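Local atomic coordinates of esterase D (Cellvibrio japonicus, PDB entry 2W87), a protein that binds glucuronic acid through a calcium-dependent family 35 carbohydrate-binding module, part of a secreted enzyme probably involved in degrading plant cell wall xylan. Residues T17-H22 with F30-N35; L55-A60 with P121-L126. One frame throughout, in Å; residues are numbered along the deposited sequence. Where two conformers were deposited one is given.

Interaction 1: T17-H22 with F30-N35. With CA (calcium ion), chain C; GCU (alpha-D-glucopyranuronic acid), chain E.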
loop_
_atom_site.group_PDB
_atom_site.type_symbol
_atom_site.label_atom_id
_atom_site.label_comp_id
_atom_site.label_asym_id
_atom_site.label_seq_id
_atom_site.Cartn_x
_atom_site.Cartn_y
_atom_site.Cartn_z
ATOM N N THR A 17 11.757 -2.154 -6.189
ATOM C CA THR A 17 12.638 -2.785 -5.225
ATOM C C THR A 17 12.155 -2.563 -3.816
ATOM O O THR A 17 11.354 -1.674 -3.586
ATOM C CB THR A 17 14.094 -2.237 -5.328
ATOM O OG1 THR A 17 14.106 -0.806 -5.308
ATOM C CG2 THR A 17 14.783 -2.731 -6.582
ATOM N N ILE A 18 12.661 -3.378 -2.897
ATOM C CA ILE A 18 12.582 -3.088 -1.482
ATOM C C ILE A 18 13.891 -2.434 -1.044
ATOM O O ILE A 18 14.952 -3.016 -1.188
ATOM C CB ILE A 18 12.306 -4.340 -0.639
ATOM C CG1 ILE A 18 11.007 -4.974 -1.099
ATOM C CG2 ILE A 18 12.211 -3.970 0.850
ATOM C CD1 ILE A 18 9.811 -4.120 -0.789
ATOM N N ASP A 19 13.793 -1.215 -0.515
ATOM C CA ASP A 19 14.947 -0.397 -0.228
ATOM C C ASP A 19 14.948 -0.013 1.248
ATOM O O ASP A 19 13.944 -0.179 1.968
ATOM C CB ASP A 19 14.919 0.897 -1.052
ATOM C CG ASP A 19 15.094 0.676 -2.520
ATOM O OD1 ASP A 19 15.229 -0.480 -2.977
ATOM O OD2 ASP A 19 15.113 1.705 -3.232
ATOM N N ASN A 20 16.092 0.515 1.682
ATOM C CA ASN A 20 16.279 0.934 3.071
ATOM C C ASN A 20 17.284 2.069 3.212
ATOM O O ASN A 20 17.857 2.261 4.286
ATOM C CB ASN A 20 16.775 -0.249 3.880
ATOM C CG ASN A 20 18.114 -0.805 3.348
ATOM O OD1 ASN A 20 18.763 -0.223 2.437
ATOM N ND2 ASN A 20 18.516 -1.922 3.891
ATOM N N ASN A 21 17.467 2.842 2.151
ATOM C CA ASN A 21 18.500 3.888 2.093
ATOM C C ASN A 21 18.007 5.292 2.464
ATOM O O ASN A 21 18.702 6.282 2.228
ATOM C CB ASN A 21 19.126 3.930 0.698
ATOM C CG ASN A 21 18.133 4.330 -0.370
ATOM O OD1 ASN A 21 16.956 4.004 -0.270
ATOM N ND2 ASN A 21 18.599 5.044 -1.394
ATOM N N HIS A 22 16.808 5.385 3.013
ATOM C CA HIS A 22 16.325 6.620 3.622
ATOM C C HIS A 22 15.807 6.254 5.002
ATOM O O HIS A 22 15.075 5.292 5.138
ATOM C CB HIS A 22 15.159 7.217 2.826
ATOM C CG HIS A 22 15.501 7.587 1.420
ATOM N ND1 HIS A 22 16.446 8.542 1.113
ATOM C CD2 HIS A 22 14.985 7.169 0.240
ATOM C CE1 HIS A 22 16.511 8.681 -0.200
ATOM N NE2 HIS A 22 15.642 7.850 -0.753
ATOM N N PHE A 30 11.251 -0.340 2.833
ATOM C CA PHE A 30 10.079 0.234 2.196
ATOM C C PHE A 30 10.055 -0.182 0.739
ATOM O O PHE A 30 11.087 -0.537 0.170
ATOM C CB PHE A 30 10.092 1.754 2.324
ATOM C CG PHE A 30 11.370 2.410 1.863
ATOM C CD1 PHE A 30 11.575 2.717 0.531
ATOM C CD2 PHE A 30 12.363 2.737 2.772
ATOM C CE1 PHE A 30 12.737 3.328 0.119
ATOM C CE2 PHE A 30 13.518 3.355 2.370
ATOM C CZ PHE A 30 13.712 3.655 1.044
ATOM N N ALA A 31 8.869 -0.214 0.156
ATOM C CA ALA A 31 8.723 -0.573 -1.253
ATOM C C ALA A 31 8.942 0.689 -2.093
ATOM O O ALA A 31 8.280 1.724 -1.893
ATOM C CB ALA A 31 7.332 -1.165 -1.512
ATOM N N ASN A 32 9.849 0.585 -3.060
ATOM C CA ASN A 32 10.170 1.670 -3.975
ATOM C C ASN A 32 9.777 1.285 -5.404
ATOM O O ASN A 32 10.472 0.506 -6.049
ATOM C CB ASN A 32 11.674 1.938 -3.916
ATOM C CG ASN A 32 12.137 2.965 -4.929
ATOM O OD1 ASN A 32 11.326 3.547 -5.666
ATOM N ND2 ASN A 32 13.460 3.202 -4.963
ATOM N N THR A 33 8.653 1.790 -5.885
ATOM C CA THR A 33 8.205 1.461 -7.244
ATOM C C THR A 33 9.117 2.062 -8.309
ATOM O O THR A 33 9.676 3.151 -8.126
ATOM C CB THR A 33 6.773 1.970 -7.553
ATOM O OG1 THR A 33 6.697 3.390 -7.345
ATOM C CG2 THR A 33 5.750 1.244 -6.695
ATOM N N ASN A 34 9.249 1.332 -9.409
ATOM C CA ASN A 34 9.650 1.903 -10.672
ATOM C C ASN A 34 8.945 3.229 -10.882
ATOM O O ASN A 34 7.795 3.380 -10.490
ATOM C CB ASN A 34 9.197 0.992 -11.821
ATOM C CG ASN A 34 9.927 -0.348 -11.851
ATOM O OD1 ASN A 34 11.073 -0.439 -11.419
ATOM N ND2 ASN A 34 9.264 -1.393 -12.392
ATOM N N ASN A 35 9.615 4.175 -11.534
ATOM C CA ASN A 35 9.008 5.452 -11.870
ATOM C C ASN A 35 8.275 5.337 -13.205
ATOM O O ASN A 35 8.784 5.743 -14.261
ATOM C CB ASN A 35 10.085 6.538 -11.859
ATOM C CG ASN A 35 10.936 6.484 -10.589
ATOM O OD1 ASN A 35 10.437 6.145 -9.509
ATOM N ND2 ASN A 35 12.224 6.749 -10.726
HETATM CA CA CA C . 10.415 5.171 -7.084
HETATM C C1 GCU E . 15.034 8.847 -5.515
HETATM C C2 GCU E . 14.815 8.287 -4.110
HETATM C C3 GCU E . 14.000 7.000 -4.206
HETATM C C4 GCU E . 12.659 7.337 -4.825
HETATM C C5 GCU E . 12.909 7.982 -6.197
HETATM C C6 GCU E . 11.618 8.412 -6.880
HETATM O O1 GCU E . 15.727 7.838 -6.250
HETATM O O2 GCU E . 16.069 7.998 -3.515
HETATM O O3 GCU E . 13.810 6.412 -2.918
HETATM O O4 GCU E . 11.840 6.155 -5.015
HETATM O O5 GCU E . 13.715 9.150 -6.050
HETATM O O6A GCU E . 10.712 7.566 -6.921
HETATM O O6B GCU E . 11.531 9.565 -7.366
HETATM O O HOH W 1 8.161 5.877 -7.800
HETATM O O HOH W 2 12.510 4.771 -8.254
HETATM O O HOH W 3 8.858 5.086 -5.163
#
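D19 and N32 meet through their side chains at the edge of a calcium-dependent sugar site. N32 ND2 gives a nearly straight hydrogen bond to D19 OD2 (2.8 Å, 176° at the hydrogen). The bond lies in the amide plane of N32 but reaches the carboxylate from above its plane, and the two flat groups stand almost perpendicular. The amide oxygen, N32 OD1, binds the calcium ion at 2.3 Å. CG of N32 is anti to the backbone N (chi1 175°), which carries the amide to the metal and sugar.

T33 O and the N35 side chain also bind this calcium, with three waters and O4 and O6A of the glucuronic acid. O6A belongs to the sugar carboxylate, 2.4 Å from the calcium. On the 17-22 side, H22 NE2 hydrogen-bonds O2 of the sugar at 2.8 Å and, at greater length, O3. The rings of H22 and W91 are stacked.

In the second shell, T17 OG1 donates a 2.6 Å hydrogen bond to D19 OD1, so both carboxylate oxygens of D19 are held. The F30 ring packs on D19: backbone O of D19 lies over one face, and D19 CB is 3.5 Å from F30 CE1. Strands 16-19 and 30-33 pair as the arms of an antiparallel beta hairpin. T17 with N32 and D19 with F30 are hydrogen-bonded pairs, and I18 with A31 is the non-hydrogen-bonded pair between them.

With one end of its amide on D19 and the other on calcium, N32 has its rotation fixed. The carboxylate probably polarises the amide and strengthens OD1 as a metal ligand. Direct coordination of the sugar makes the calcium part of uronic acid recognition.

Interaction 2: L55-A60 with P121-L126. With CA (calcium ion), chain D; GCU (alpha-D-glucopyranuronic acid), chain E.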
loop_
_atom_site.group_PDB
_atom_site.type_symbol
_atom_site.label_atom_id
_atom_site.label_comp_id
_atom_site.label_asym_id
_atom_site.label_seq_id
_atom_site.Cartn_x
_atom_site.Cartn_y
_atom_site.Cartn_z
ATOM N N LEU A 55 -7.786 1.193 5.933
ATOM C CA LEU A 55 -6.433 0.918 5.476
ATOM C C LEU A 55 -5.626 2.170 5.726
ATOM O O LEU A 55 -6.071 3.256 5.360
ATOM C CB LEU A 55 -6.401 0.606 3.978
ATOM C CG LEU A 55 -7.208 -0.571 3.494
ATOM C CD1 LEU A 55 -6.801 -0.945 2.080
ATOM C CD2 LEU A 55 -7.024 -1.755 4.382
ATOM N N THR A 56 -4.455 2.022 6.346
ATOM C CA THR A 56 -3.568 3.132 6.578
ATOM C C THR A 56 -2.244 2.820 5.889
ATOM O O THR A 56 -1.595 1.818 6.190
ATOM C CB THR A 56 -3.407 3.382 8.090
ATOM O OG1 THR A 56 -4.682 3.749 8.648
ATOM C CG2 THR A 56 -2.410 4.494 8.357
ATOM N N ILE A 57 -1.883 3.670 4.932
ATOM C CA ILE A 57 -0.656 3.519 4.155
ATOM C C ILE A 57 0.358 4.533 4.618
ATOM O O ILE A 57 0.087 5.734 4.576
ATOM C CB ILE A 57 -0.964 3.781 2.663
ATOM C CG1 ILE A 57 -1.975 2.754 2.148
ATOM C CG2 ILE A 57 0.320 3.774 1.812
ATOM C CD1 ILE A 57 -2.494 3.100 0.762
ATOM N N ARG A 58 1.510 4.066 5.084
ATOM C CA ARG A 58 2.580 4.958 5.522
ATOM C C ARG A 58 3.580 5.124 4.375
ATOM O O ARG A 58 4.020 4.138 3.776
ATOM C CB ARG A 58 3.269 4.400 6.760
ATOM C CG ARG A 58 4.194 5.391 7.422
ATOM C CD ARG A 58 4.559 4.957 8.813
ATOM N NE ARG A 58 5.338 5.978 9.525
ATOM C CZ ARG A 58 6.661 5.998 9.597
ATOM N NH1 ARG A 58 7.391 5.053 9.017
ATOM N NH2 ARG A 58 7.257 6.978 10.263
ATOM N N TYR A 59 3.929 6.362 4.064
ATOM C CA TYR A 59 4.670 6.635 2.831
ATOM C C TYR A 59 5.549 7.876 2.960
ATOM O O TYR A 59 5.330 8.721 3.834
ATOM C CB TYR A 59 3.721 6.808 1.652
ATOM C CG TYR A 59 2.948 8.092 1.696
ATOM C CD1 TYR A 59 3.375 9.222 0.983
ATOM C CD2 TYR A 59 1.825 8.214 2.491
ATOM C CE1 TYR A 59 2.669 10.432 1.068
ATOM C CE2 TYR A 59 1.114 9.425 2.566
ATOM C CZ TYR A 59 1.545 10.516 1.841
ATOM O OH TYR A 59 0.851 11.725 1.935
ATOM N N ALA A 60 6.521 7.984 2.057
ATOM C CA ALA A 60 7.364 9.171 1.937
ATOM C C ALA A 60 7.350 9.597 0.488
ATOM O O ALA A 60 7.479 8.767 -0.383
ATOM C CB ALA A 60 8.786 8.864 2.368
ATOM N N PRO A 121 4.835 7.046 -4.253
ATOM C CA PRO A 121 5.820 7.383 -3.248
ATOM C C PRO A 121 6.473 6.091 -2.750
ATOM O O PRO A 121 6.065 4.990 -3.163
ATOM C CB PRO A 121 4.983 7.995 -2.128
ATOM C CG PRO A 121 3.646 8.177 -2.641
ATOM C CD PRO A 121 3.461 7.233 -3.776
ATOM N N ASN A 122 7.478 6.213 -1.892
ATOM C CA ASN A 122 8.010 5.039 -1.209
ATOM C C ASN A 122 7.003 4.608 -0.151
ATOM O O ASN A 122 6.503 5.449 0.601
ATOM C CB ASN A 122 9.358 5.379 -0.578
ATOM C CG ASN A 122 10.471 5.558 -1.610
ATOM O OD1 ASN A 122 10.389 5.053 -2.742
ATOM N ND2 ASN A 122 11.537 6.235 -1.207
ATOM N N ILE A 123 6.693 3.314 -0.087
ATOM C CA ILE A 123 5.623 2.806 0.786
ATOM C C ILE A 123 6.217 1.982 1.910
ATOM O O ILE A 123 6.805 0.927 1.689
ATOM C CB ILE A 123 4.608 1.928 0.008
ATOM C CG1 ILE A 123 4.080 2.679 -1.231
ATOM C CG2 ILE A 123 3.533 1.374 0.947
ATOM C CD1 ILE A 123 3.327 3.957 -0.948
ATOM N N ASP A 124 6.035 2.449 3.132
ATOM C CA ASP A 124 6.636 1.766 4.284
ATOM C C ASP A 124 5.857 0.553 4.726
ATOM O O ASP A 124 6.434 -0.501 5.014
ATOM C CB ASP A 124 6.735 2.731 5.458
ATOM C CG ASP A 124 7.323 2.103 6.694
ATOM O OD1 ASP A 124 8.177 1.202 6.577
ATOM O OD2 ASP A 124 6.973 2.558 7.801
ATOM N N SER A 125 4.548 0.723 4.812
ATOM C CA SER A 125 3.680 -0.299 5.357
ATOM C C SER A 125 2.216 -0.060 5.027
ATOM O O SER A 125 1.812 1.064 4.717
ATOM C CB SER A 125 3.831 -0.301 6.855
ATOM O OG SER A 125 3.432 0.935 7.436
ATOM N N LEU A 126 1.429 -1.125 5.201
ATOM C CA LEU A 126 -0.015 -1.065 5.128
ATOM C C LEU A 126 -0.556 -1.612 6.446
ATOM O O LEU A 126 -0.212 -2.720 6.841
ATOM C CB LEU A 126 -0.552 -1.922 3.968
ATOM C CG LEU A 126 -2.077 -2.022 3.872
ATOM C CD1 LEU A 126 -2.676 -0.673 3.482
ATOM C CD2 LEU A 126 -2.510 -3.130 2.920
HETATM CA CA CA D . 8.418 -1.145 6.113
HETATM C C1 GCU E . 15.034 8.847 -5.515
HETATM C C2 GCU E . 14.815 8.287 -4.110
HETATM C C3 GCU E . 14.000 7.000 -4.206
HETATM C C4 GCU E . 12.659 7.337 -4.825
HETATM C C5 GCU E . 12.909 7.982 -6.197
HETATM C C6 GCU E . 11.618 8.412 -6.880
HETATM O O1 GCU E . 15.727 7.838 -6.250
HETATM O O2 GCU E . 16.069 7.998 -3.515
HETATM O O3 GCU E . 13.810 6.412 -2.918
HETATM O O4 GCU E . 11.840 6.155 -5.015
HETATM O O5 GCU E . 13.715 9.150 -6.050
HETATM O O6A GCU E . 10.712 7.566 -6.921
HETATM O O6B GCU E . 11.531 9.565 -7.366
HETATM O O HOH W 4 0.833 1.773 7.787
#
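R58 and D124 run side by side and point the same way from neighbouring strands. R58 NH1 forms a salt bridge with D124 OD2 at 2.8 Å. The carboxylate oxygen lies at the guanidinium edge, near its plane, while NH1 comes from above the carboxylate plane; the planes are 65° apart. R58 extends from CG to NE, with CG anti to the backbone N (chi1 -169°), which brings NH1 level with the acid. D124 OD1 and D124 O both bind a calcium ion at 2.4 Å. The carboxylate of D124 thus divides its oxygens, OD1 to the metal and OD2 to R58.

On the face of I57, Y59, I123 and L126 the contacts are apolar. I57 CG1 meets L126 CD1 obliquely at 3.7 Å. I123 CD1 lies against I57 CG2 and Y59 CB. CB of the loop residue P121 packs on Y59 CD1.

A beta bulge shifts the register between R58 and Y59, with D124 the extra residue. N122 lines the sugar pocket.

Strands 51-60 and 122-129 are the inner pair of a four-stranded antiparallel sheet, flanked by 95-103 and 2-5. I123 and L126 pack on W43 of strand 40-47, in the facing sheet of the beta-sandwich.

Interactions 1 and 2 have centres 11 Å apart and touch directly. A31 N lies 2.8 Å from I123 O, a probable hydrogen bond that ties the hairpin of interaction 1 to strand 122-129. The side chain of F30 packs against that of N122, about 3 Å away at nearest atoms. Both contacts reach the same glucuronic acid: 17-22 and 30-35 supply H22, N32 and N35, and 121-126 supplies N122. R67 and W91 complete the pocket. The two calcium ions have different settings. The one in interaction 1 touches the sugar. The one at D124 is completed by Q5, E6, T26 and G29, and T26 and G29 lie in the loop that joins the two strands of the hairpin.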